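Local coordinates for protein CCMAN5 (Cellulosimicrobium cellulans, PDB 2XSG) that hydrolyses alpha-mannosidic linkages as a glycoside hydrolase family 92 enzyme and enables mannose-6-phosphate modification of yeast-produced lysosomal enzymes, probably by removing a capping mannose, at residues 258-261 against 262-265; 464-467 against 468-471; 484-487 against 488-491; 596-599 against 600-603; 713-716 against 717-720. All blocks are in the same frame, centred on the assembly; numbering follows the deposited sequence.

Contact 1. Residues 258-261 against 262-265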
# COMPACT_ATOMS: atom_id res chain seq x y z
N SER A 258 15.61 15.91 -12.34
CA SER A 258 16.68 16.89 -12.13
C SER A 258 16.21 18.02 -11.27
O SER A 258 15.00 18.18 -11.02
CB SER A 258 17.22 17.44 -13.46
OG SER A 258 16.30 18.34 -14.09
N VAL A 259 17.18 18.81 -10.80
CA VAL A 259 16.85 20.01 -10.05
C VAL A 259 16.08 20.98 -10.94
O VAL A 259 15.06 21.54 -10.53
CB VAL A 259 18.13 20.66 -9.46
CG1 VAL A 259 17.94 22.18 -9.32
CG2 VAL A 259 18.46 20.02 -8.10
N GLU A 260 16.55 21.17 -12.18
CA GLU A 260 15.90 22.11 -13.04
C GLU A 260 14.50 21.64 -13.42
O GLU A 260 13.57 22.45 -13.49
CB GLU A 260 16.76 22.48 -14.27
CG GLU A 260 16.18 23.66 -15.10
CD GLU A 260 16.24 25.04 -14.40
OE1 GLU A 260 17.20 25.34 -13.65
OE2 GLU A 260 15.32 25.85 -14.64
N GLN A 261 14.32 20.34 -13.61
CA GLN A 261 12.98 19.81 -13.81
C GLN A 261 12.08 20.09 -12.59
O GLN A 261 10.91 20.46 -12.76
CB GLN A 261 12.99 18.33 -14.17
CG GLN A 261 11.60 17.79 -14.54
CD GLN A 261 11.05 18.43 -15.81
OE1 GLN A 261 11.59 18.22 -16.89
NE2 GLN A 261 9.99 19.22 -15.67
N ALA A 262 12.63 19.97 -11.38
CA ALA A 262 11.88 20.28 -10.16
C ALA A 262 11.43 21.76 -10.12
O ALA A 262 10.32 22.07 -9.72
CB ALA A 262 12.69 19.93 -8.92
N ARG A 263 12.31 22.66 -10.56
CA ARG A 263 12.00 24.09 -10.70
C ARG A 263 10.86 24.37 -11.67
O ARG A 263 9.95 25.16 -11.38
CB ARG A 263 13.26 24.85 -11.12
CG ARG A 263 14.26 25.03 -9.98
CD ARG A 263 15.59 25.49 -10.55
NE ARG A 263 16.60 25.67 -9.52
CZ ARG A 263 17.91 25.75 -9.75
NH1 ARG A 263 18.38 25.64 -10.99
NH2 ARG A 263 18.76 25.94 -8.73
N ILE A 264 10.92 23.73 -12.83
CA ILE A 264 9.85 23.82 -13.82
C ILE A 264 8.54 23.27 -13.23
O ILE A 264 7.50 23.93 -13.28
CB ILE A 264 10.23 23.07 -15.09
CG1 ILE A 264 11.35 23.82 -15.81
CG2 ILE A 264 8.98 22.83 -16.00
CD1 ILE A 264 12.07 22.96 -16.84
N ASP A 265 8.61 22.07 -12.64
CA ASP A 265 7.45 21.46 -12.00
C ASP A 265 6.83 22.41 -11.00
O ASP A 265 5.61 22.52 -10.91
CB ASP A 265 7.83 20.15 -11.29
CG ASP A 265 8.25 19.05 -12.26
OD1 ASP A 265 7.92 19.12 -13.47
OD2 ASP A 265 8.93 18.10 -11.80

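Contact 2. Residues 464-467 against 468-471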
# COMPACT_ATOMS: atom_id res chain seq x y z
N ASP A 464 3.41 -17.12 -10.31
CA ASP A 464 4.21 -16.32 -11.25
C ASP A 464 4.12 -16.86 -12.66
O ASP A 464 3.98 -16.08 -13.61
CB ASP A 464 5.68 -16.30 -10.84
CG ASP A 464 5.95 -15.31 -9.72
OD1 ASP A 464 5.14 -14.38 -9.51
OD2 ASP A 464 6.99 -15.47 -9.06
N GLN A 465 4.23 -18.19 -12.79
CA GLN A 465 4.20 -18.85 -14.09
C GLN A 465 2.82 -18.80 -14.73
O GLN A 465 2.70 -18.59 -15.96
CB GLN A 465 4.72 -20.28 -14.01
CG GLN A 465 6.22 -20.39 -13.73
CD GLN A 465 6.66 -21.84 -13.60
OE1 GLN A 465 5.96 -22.64 -13.01
NE2 GLN A 465 7.82 -22.17 -14.16
N TYR A 466 1.77 -18.97 -13.93
CA TYR A 466 0.43 -18.68 -14.43
C TYR A 466 0.38 -17.27 -15.06
O TYR A 466 -0.10 -17.10 -16.18
CB TYR A 466 -0.69 -18.85 -13.37
CG TYR A 466 -1.98 -18.21 -13.85
CD1 TYR A 466 -2.76 -18.80 -14.85
CD2 TYR A 466 -2.38 -16.96 -13.35
CE1 TYR A 466 -3.92 -18.17 -15.33
CE2 TYR A 466 -3.53 -16.33 -13.82
CZ TYR A 466 -4.29 -16.94 -14.80
OH TYR A 466 -5.43 -16.31 -15.25
N GLY A 467 0.87 -16.26 -14.34
CA GLY A 467 0.85 -14.88 -14.84
C GLY A 467 1.66 -14.68 -16.11
O GLY A 467 1.20 -14.06 -17.07
N LEU A 468 2.87 -15.21 -16.12
CA LEU A 468 3.70 -15.19 -17.30
C LEU A 468 3.00 -15.87 -18.49
O LEU A 468 3.10 -15.39 -19.64
CB LEU A 468 5.01 -15.89 -17.00
CG LEU A 468 6.36 -15.31 -17.36
CD1 LEU A 468 6.48 -13.81 -17.17
CD2 LEU A 468 7.39 -16.06 -16.48
N SER A 469 2.27 -16.95 -18.21
CA SER A 469 1.57 -17.67 -19.27
C SER A 469 0.56 -16.78 -20.01
O SER A 469 0.44 -16.84 -21.23
CB SER A 469 0.91 -18.95 -18.73
OG SER A 469 -0.37 -18.68 -18.21
N VAL A 470 -0.17 -15.96 -19.26
CA VAL A 470 -1.12 -14.98 -19.83
C VAL A 470 -0.38 -13.97 -20.71
O VAL A 470 -0.79 -13.70 -21.85
CB VAL A 470 -1.92 -14.28 -18.70
CG1 VAL A 470 -2.77 -13.13 -19.23
CG2 VAL A 470 -2.80 -15.29 -17.94
N ILE A 471 0.73 -13.44 -20.21
CA ILE A 471 1.58 -12.53 -21.00
C ILE A 471 2.16 -13.22 -22.24
O ILE A 471 2.26 -12.61 -23.33
CB ILE A 471 2.72 -11.92 -20.15
CG1 ILE A 471 2.16 -11.27 -18.87
CG2 ILE A 471 3.53 -10.91 -20.98
CD1 ILE A 471 3.24 -10.94 -17.78

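Contact 3. Residues 484-487 against 488-491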
# COMPACT_ATOMS: atom_id res chain seq x y z
N LEU A 484 4.52 -23.03 -19.59
CA LEU A 484 4.29 -22.27 -18.34
C LEU A 484 3.08 -22.78 -17.56
O LEU A 484 3.17 -23.03 -16.35
CB LEU A 484 4.22 -20.75 -18.63
CG LEU A 484 5.60 -20.12 -18.85
CD1 LEU A 484 5.51 -18.81 -19.60
CD2 LEU A 484 6.35 -19.97 -17.51
N ARG A 485 1.95 -22.96 -18.24
CA ARG A 485 0.75 -23.52 -17.61
C ARG A 485 0.96 -24.93 -17.04
O ARG A 485 0.47 -25.25 -15.95
CB ARG A 485 -0.40 -23.54 -18.61
CG ARG A 485 -1.02 -22.19 -18.86
CD ARG A 485 -2.35 -22.38 -19.53
NE ARG A 485 -2.17 -22.86 -20.89
CZ ARG A 485 -2.00 -22.05 -21.92
NH1 ARG A 485 -1.98 -20.74 -21.75
NH2 ARG A 485 -1.83 -22.57 -23.13
N GLU A 486 1.72 -25.75 -17.77
CA GLU A 486 2.11 -27.07 -17.29
C GLU A 486 2.89 -26.94 -15.97
O GLU A 486 2.52 -27.53 -14.97
CB GLU A 486 2.92 -27.84 -18.34
CG GLU A 486 3.64 -29.12 -17.81
CD GLU A 486 2.69 -30.21 -17.29
OE1 GLU A 486 1.51 -30.27 -17.70
OE2 GLU A 486 3.13 -31.05 -16.47
N GLN A 487 3.96 -26.14 -15.99
CA GLN A 487 4.76 -25.93 -14.78
C GLN A 487 3.97 -25.34 -13.61
O GLN A 487 4.18 -25.72 -12.46
CB GLN A 487 6.03 -25.14 -15.08
CG GLN A 487 6.99 -25.96 -15.92
CD GLN A 487 8.38 -25.36 -16.00
OE1 GLN A 487 8.80 -24.59 -15.12
NE2 GLN A 487 9.10 -25.71 -17.06
N ALA A 488 3.03 -24.45 -13.93
CA ALA A 488 2.17 -23.83 -12.92
C ALA A 488 1.22 -24.81 -12.24
O ALA A 488 0.75 -24.54 -11.15
CB ALA A 488 1.38 -22.67 -13.52
N SER A 489 0.95 -25.95 -12.87
CA SER A 489 0.12 -26.98 -12.27
C SER A 489 0.90 -27.79 -11.21
O SER A 489 0.29 -28.38 -10.31
CB SER A 489 -0.47 -27.90 -13.35
OG SER A 489 0.52 -28.79 -13.86
N TRP A 490 2.23 -27.78 -11.31
CA TRP A 490 3.10 -28.65 -10.49
C TRP A 490 2.98 -28.51 -8.95
O TRP A 490 2.91 -29.52 -8.23
CB TRP A 490 4.58 -28.54 -10.92
CG TRP A 490 4.95 -29.09 -12.32
CD1 TRP A 490 4.17 -29.85 -13.15
CD2 TRP A 490 6.21 -28.93 -13.00
NE1 TRP A 490 4.86 -30.14 -14.31
CE2 TRP A 490 6.11 -29.59 -14.23
CE3 TRP A 490 7.41 -28.27 -12.68
CZ2 TRP A 490 7.16 -29.62 -15.16
CZ3 TRP A 490 8.44 -28.30 -13.59
CH2 TRP A 490 8.32 -28.98 -14.81
N PRO A 491 2.96 -27.25 -8.44
CA PRO A 491 2.92 -27.11 -6.98
C PRO A 491 1.68 -27.77 -6.37
O PRO A 491 1.80 -28.49 -5.38
CB PRO A 491 2.87 -25.60 -6.76
CG PRO A 491 3.42 -25.02 -8.00
CD PRO A 491 3.08 -25.95 -9.11

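Contact 4. Residues 596-599 against 600-603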
# COMPACT_ATOMS: atom_id res chain seq x y z
N TYR A 596 -13.13 -15.72 1.16
CA TYR A 596 -13.98 -15.82 -0.02
C TYR A 596 -13.95 -17.20 -0.68
O TYR A 596 -14.58 -17.39 -1.72
CB TYR A 596 -13.60 -14.73 -1.04
CG TYR A 596 -13.75 -13.32 -0.50
CD1 TYR A 596 -12.70 -12.71 0.19
CD2 TYR A 596 -14.93 -12.61 -0.68
CE1 TYR A 596 -12.84 -11.41 0.70
CE2 TYR A 596 -15.08 -11.32 -0.18
CZ TYR A 596 -14.02 -10.73 0.51
OH TYR A 596 -14.16 -9.45 1.00
N LEU A 597 -13.25 -18.17 -0.08
CA LEU A 597 -13.18 -19.50 -0.70
C LEU A 597 -14.36 -20.42 -0.40
O LEU A 597 -14.52 -21.47 -1.03
CB LEU A 597 -11.85 -20.19 -0.39
CG LEU A 597 -10.62 -19.34 -0.77
CD1 LEU A 597 -9.33 -20.11 -0.50
CD2 LEU A 597 -10.69 -18.88 -2.22
N PHE A 598 -15.20 -20.02 0.56
CA PHE A 598 -16.42 -20.76 0.84
C PHE A 598 -17.37 -20.79 -0.36
O PHE A 598 -18.16 -21.73 -0.49
CB PHE A 598 -17.11 -20.23 2.10
CG PHE A 598 -16.38 -20.53 3.37
CD1 PHE A 598 -15.71 -19.51 4.05
CD2 PHE A 598 -16.36 -21.82 3.89
CE1 PHE A 598 -15.05 -19.77 5.26
CE2 PHE A 598 -15.71 -22.09 5.09
CZ PHE A 598 -15.04 -21.06 5.78
N ASN A 599 -17.28 -19.76 -1.22
CA ASN A 599 -18.01 -19.72 -2.49
C ASN A 599 -17.64 -20.92 -3.37
O ASN A 599 -18.45 -21.39 -4.17
CB ASN A 599 -17.67 -18.45 -3.27
CG ASN A 599 -18.31 -17.19 -2.70
OD1 ASN A 599 -19.07 -17.24 -1.73
ND2 ASN A 599 -17.99 -16.05 -3.30
N TYR A 600 -16.41 -21.40 -3.24
CA TYR A 600 -15.91 -22.52 -4.04
C TYR A 600 -16.28 -23.86 -3.45
O TYR A 600 -16.27 -24.86 -4.16
CB TYR A 600 -14.40 -22.45 -4.17
CG TYR A 600 -13.86 -21.28 -4.99
CD1 TYR A 600 -13.75 -20.00 -4.43
CD2 TYR A 600 -13.43 -21.46 -6.31
CE1 TYR A 600 -13.24 -18.93 -5.16
CE2 TYR A 600 -12.90 -20.38 -7.05
CZ TYR A 600 -12.80 -19.12 -6.46
OH TYR A 600 -12.31 -18.04 -7.16
N THR A 601 -16.59 -23.90 -2.15
CA THR A 601 -16.98 -25.15 -1.51
C THR A 601 -18.48 -25.28 -1.36
O THR A 601 -18.94 -26.11 -0.57
CB THR A 601 -16.36 -25.31 -0.10
OG1 THR A 601 -16.74 -24.19 0.72
CG2 THR A 601 -14.84 -25.45 -0.17
N GLY A 602 -19.23 -24.47 -2.10
CA GLY A 602 -20.70 -24.52 -2.11
C GLY A 602 -21.33 -23.94 -0.85
O GLY A 602 -22.48 -24.25 -0.51
N GLU A 603 -20.58 -23.10 -0.15
CA GLU A 603 -21.13 -22.49 1.08
C GLU A 603 -20.97 -20.98 1.07
O GLU A 603 -20.29 -20.40 1.92
CB GLU A 603 -20.50 -23.14 2.33
CG GLU A 603 -20.77 -24.65 2.41
CD GLU A 603 -20.55 -25.20 3.80
OE1 GLU A 603 -19.40 -25.50 4.15
OE2 GLU A 603 -21.54 -25.32 4.55

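Contact 5. Residues 713-716 against 717-720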
# COMPACT_ATOMS: atom_id res chain seq x y z
N GLY A 713 -32.14 -3.90 2.38
CA GLY A 713 -32.29 -4.40 3.74
C GLY A 713 -31.02 -4.77 4.49
O GLY A 713 -31.10 -5.34 5.57
N VAL A 714 -29.84 -4.43 3.97
CA VAL A 714 -28.58 -4.70 4.69
C VAL A 714 -28.57 -4.01 6.06
O VAL A 714 -29.02 -2.89 6.20
CB VAL A 714 -27.32 -4.28 3.89
CG1 VAL A 714 -27.19 -2.75 3.81
CG2 VAL A 714 -26.04 -4.90 4.47
N SER A 715 -28.03 -4.70 7.07
CA SER A 715 -27.84 -4.10 8.38
C SER A 715 -26.66 -4.78 9.03
O SER A 715 -26.03 -5.65 8.39
CB SER A 715 -29.09 -4.31 9.25
OG SER A 715 -29.12 -5.63 9.71
N GLU A 716 -26.36 -4.41 10.27
CA GLU A 716 -25.31 -5.08 11.04
C GLU A 716 -25.63 -6.56 11.24
O GLU A 716 -24.73 -7.37 11.43
CB GLU A 716 -25.05 -4.38 12.38
CG GLU A 716 -24.24 -3.10 12.24
CD GLU A 716 -23.93 -2.44 13.59
OE1 GLU A 716 -24.79 -2.47 14.50
OE2 GLU A 716 -22.84 -1.86 13.73
N ASP A 717 -26.90 -6.90 11.17
CA ASP A 717 -27.34 -8.27 11.40
C ASP A 717 -27.72 -8.93 10.08
O ASP A 717 -27.62 -10.15 9.95
CB ASP A 717 -28.54 -8.30 12.35
CG ASP A 717 -28.19 -7.87 13.77
OD1 ASP A 717 -27.23 -8.40 14.35
OD2 ASP A 717 -28.91 -7.00 14.31
N ALA A 718 -28.16 -8.14 9.12
CA ALA A 718 -28.60 -8.67 7.84
C ALA A 718 -27.48 -8.60 6.81
O ALA A 718 -27.47 -7.74 5.93
CB ALA A 718 -29.87 -7.96 7.34
N PHE A 719 -26.54 -9.53 6.92
CA PHE A 719 -25.35 -9.53 6.07
C PHE A 719 -25.28 -10.75 5.14
O PHE A 719 -24.25 -10.99 4.50
CB PHE A 719 -24.08 -9.41 6.93
CG PHE A 719 -24.01 -10.41 8.05
CD1 PHE A 719 -23.66 -11.73 7.79
CD2 PHE A 719 -24.30 -10.03 9.36
CE1 PHE A 719 -23.60 -12.67 8.82
CE2 PHE A 719 -24.24 -10.95 10.40
CZ PHE A 719 -23.89 -12.28 10.13
N TYR A 720 -26.35 -11.54 5.08
CA TYR A 720 -26.42 -12.73 4.21
C TYR A 720 -27.26 -12.39 3.00
O TYR A 720 -28.31 -11.75 3.12
CB TYR A 720 -27.09 -13.92 4.91
CG TYR A 720 -26.34 -14.54 6.08
CD1 TYR A 720 -25.22 -15.33 5.87
CD2 TYR A 720 -26.78 -14.36 7.39
CE1 TYR A 720 -24.54 -15.90 6.91
CE2 TYR A 720 -26.09 -14.94 8.46
CZ TYR A 720 -24.98 -15.72 8.20
OH TYR A 720 -24.27 -16.31 9.22

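Contact 1. Residues 258-261 against 262-265
Ala262, Arg263, Ile264 and Asp265 give their backbone N-H groups to the carbonyls of Ser258, Val259, Glu260 and Gln261, the i-to-i+4 bonds that start helix 259-270. Ser258 is the N-cap. Ser258 OG accepts from Gln261 N at 2.9 Å. The Arg263 side chain has two partners across the contact. Its extended chain leans back over the first turn, and Val259 CG1 sits over the centre of one guanidinium face, 3.6 Å from Arg263 CZ. Glu260 comes in at the edge. OE1 of Glu260 lies in the guanidinium plane and forms a salt bridge with Arg263 NH1 at 2.9 Å. Glu260 reaches it because its chain bends at chi2 (69°) toward the next turn. Gln261 bends in the same sense on another side of the helix. Gln261 NE2 gives a hydrogen bond to Asp265 OD1 at 3.0 Å, arriving from above the carboxylate plane. The same OD1 is bonded to Thr328 OG1, and Gln261 NE2 to Ser329 OG. Arg263 NE pairs with Glu186 of strand 185-195. The guanidinium therefore meets two carboxylates, which probably stabilises its positive charge, and the helix start is tied to the neighbouring beta sheet.

Contact 2. Residues 464-467 against 468-471
Leu468, Ser469, Val470 and Ile471 bond through their backbone N-H groups to the carbonyls of Asp464, Gln465, Tyr466 and Gly467, four residues back, in regular turns of helix 455-474. The Tyr466 carbonyl takes two donors. Val470 N reaches Tyr466 O at a long 3.3 Å, while Ser469 OG meets it at 2.6 Å. With chi1 at 86°, OG stands between its own backbone N and carbonyl carbon, the crowded position, and folds back onto the preceding turn. Tyr466 swings its ring along the helix toward Val470, its CG anti to the backbone N (chi1 165°). Val470 CG2 makes an off-centre CH-pi contact there. Val470 CG2 lies 4.3 Å from the centroid of the Tyr466 ring, and its nearest ring atom is Tyr466 CZ at 3.8 Å. Ile471 CG1 rests 3.5 Å from Gly467 O. The far ends are held by other parts of the chain: Tyr466 OH bonds to Gly683 O, Asp464 forms a salt bridge with Arg408, and Gln465 NE2 bonds to Gln487 of helix 478-495. Replacing Ser469 by alanine would probably cost Tyr466 O its shorter bond, leaving it with the long one from Val470 N. In this largely buried part of the helix the serine hydroxyl thus satisfies its own polarity within one turn, and the tyrosine hydroxyl does so outside it.

Contact 3. Residues 484-487 against 488-491
Trp490 packs against Gln487 and Glu486 on helix 478-495, an alpha helix that kinks at Pro491, where the proline nitrogen makes no bond to the preceding turn. The indole lies flat along Gln487. Gln487 CG sits over the six-membered ring as a CH-pi contact, 3.6 Å from its centroid, and the amide beyond it is nearly parallel to the indole, the planes only 6° apart. Both side chains point the same way. Each has its CG anti to its carbonyl carbon, with chi1 near -68° in both, and this brings them alongside. Glu486 crosses the indole at about a right angle. Its CG is anti to the backbone N and its chain bends at chi2 (62°), which turns the carboxylate back toward the ring. OE2 of Glu486 accepts from Trp490 NE1 at 2.9 Å. The carboxylate uses its anti side, and the donor lies somewhat out of its plane. The indole is thus held at its N-H and over one face, which restricts its rotation. Gln487 OE1 is taken by Gln465 of helix 455-474, which fixes the amide turned to the ring. The backbone tightens ahead of the proline. Trp490 N bonds to Gln487 O at 3.1 Å, three residues back, and Ser489 N reaches Glu486 O at the same distance, its bond to Arg485 O being weak. Ser489 OG also grips Glu486 O, on a carbonyl lone pair, at 2.6 Å. Pro491 CD stands 3.5 Å from Gln487 O.

Contact 4. Residues 596-599 against 600-603
Tyr600 lies back over the turn that carries Leu597, in the loop leading into helix 604-616. Tyr600 N bonds to Leu597 O at 2.9 Å, from above the carbonyl plane. From there the side chain can be followed outward. CB of Tyr600 packs 3.3 Å from Leu597 O. The CG is anti to its carbonyl carbon (chi1 -67°), which lays the ring along the preceding residues. CD1 of Tyr600 comes 3.8 Å from Leu597 CA. Tyr600 CE1 touches Leu597 CD2 at 3.9 Å, and Tyr596 O stands in the ring plane at this same edge. Met550 and Val680 also touch the tyrosine. With an alanine in its place, Leu597 CD2 would probably lose its aromatic neighbour and a gap would open beside Met550 and Val680. The other end is a pi-turn, closed by the bond from Glu603 N to Phe598 O, five residues back, at 2.8 Å. It passes through Gly602 with its positive phi (74°). Phe598 CB meets Glu603 O at 3.2 Å, and the Phe598 ring runs alongside Thr601. Glu603 sends its carboxylate to Arg568 in a salt bridge, while Asn599 ND2 bonds to Gln688 and Val689. The chemistry is divided: backbone bonds close the turn, Leu597, Phe598 and Tyr600 pack apolar groups against the neighbouring helices and loops, and polar ends anchor it to helix 560-570 and strand 686-689.

Contact 5. Residues 713-716 against 717-720
Ser715 bonds to both Asp717 and Ala718 across this loop. Ser715 OG accepts twice, from Ala718 N at 2.8 Å and from Asp717 N at 2.9 Å. With chi1 at 76°, OG lies between its own backbone N and carbonyl carbon and faces the N-H groups two and three residues on. The backbone of Ser715 takes a smaller part, since Ser715 N gives a weak bond to Ala718 O at 3.3 Å. Glu716 O accepts from Lys617 NZ, while the backbone of Glu716 pairs with that of Ala300. The hydroxyl bonded to the N-H two residues on is an ST turn. It lies in the loop between strands 706-712 and 720-726, which are not neighbours in their mixed sheet. Strand 746-752 runs between them, parallel to the first and antiparallel to the second, and the loop spans from one flank to the other. The remaining contacts are CH groups against oxygen. Val714 CA makes a CA-H...O contact with Ala718 O at 3.5 Å, and Val714 CG2 lies equally near that oxygen. Ala718 CB touches both Gly713 O and Ser715 OG, 3.4 Å from each. With CG between its own N and carbonyl carbon (chi1 52°), the Phe719 ring turns back so that Glu716 O meets its edge. Glu716 O lies in the ring plane, 3.4 Å from Phe719 CD2. Arg612 of helix 604-616 touches Val714, Glu716 and Phe719.

In the fold
Contacts 2 and 4 are the buried ones; contacts 1, 3 and 5 lie partly at the surface. Contacts 2 and 3 sit on successive helices and touch through a glutamine pair and side-chain packing. Both use a serine hydroxyl on a carbonyl three residues back. Contact 1 stands alone on helix 259-270, its centre about 53 Å from those of contacts 4 and 5, and is the one with a salt bridge between its segments. Contacts 4 and 5 are loops about 8 Å apart at their nearest atoms, and both touch helix 604-616. Contact 4 combines backbone bonds with apolar and aromatic packing, while contact 5 depends on a serine gripping backbone N-H groups.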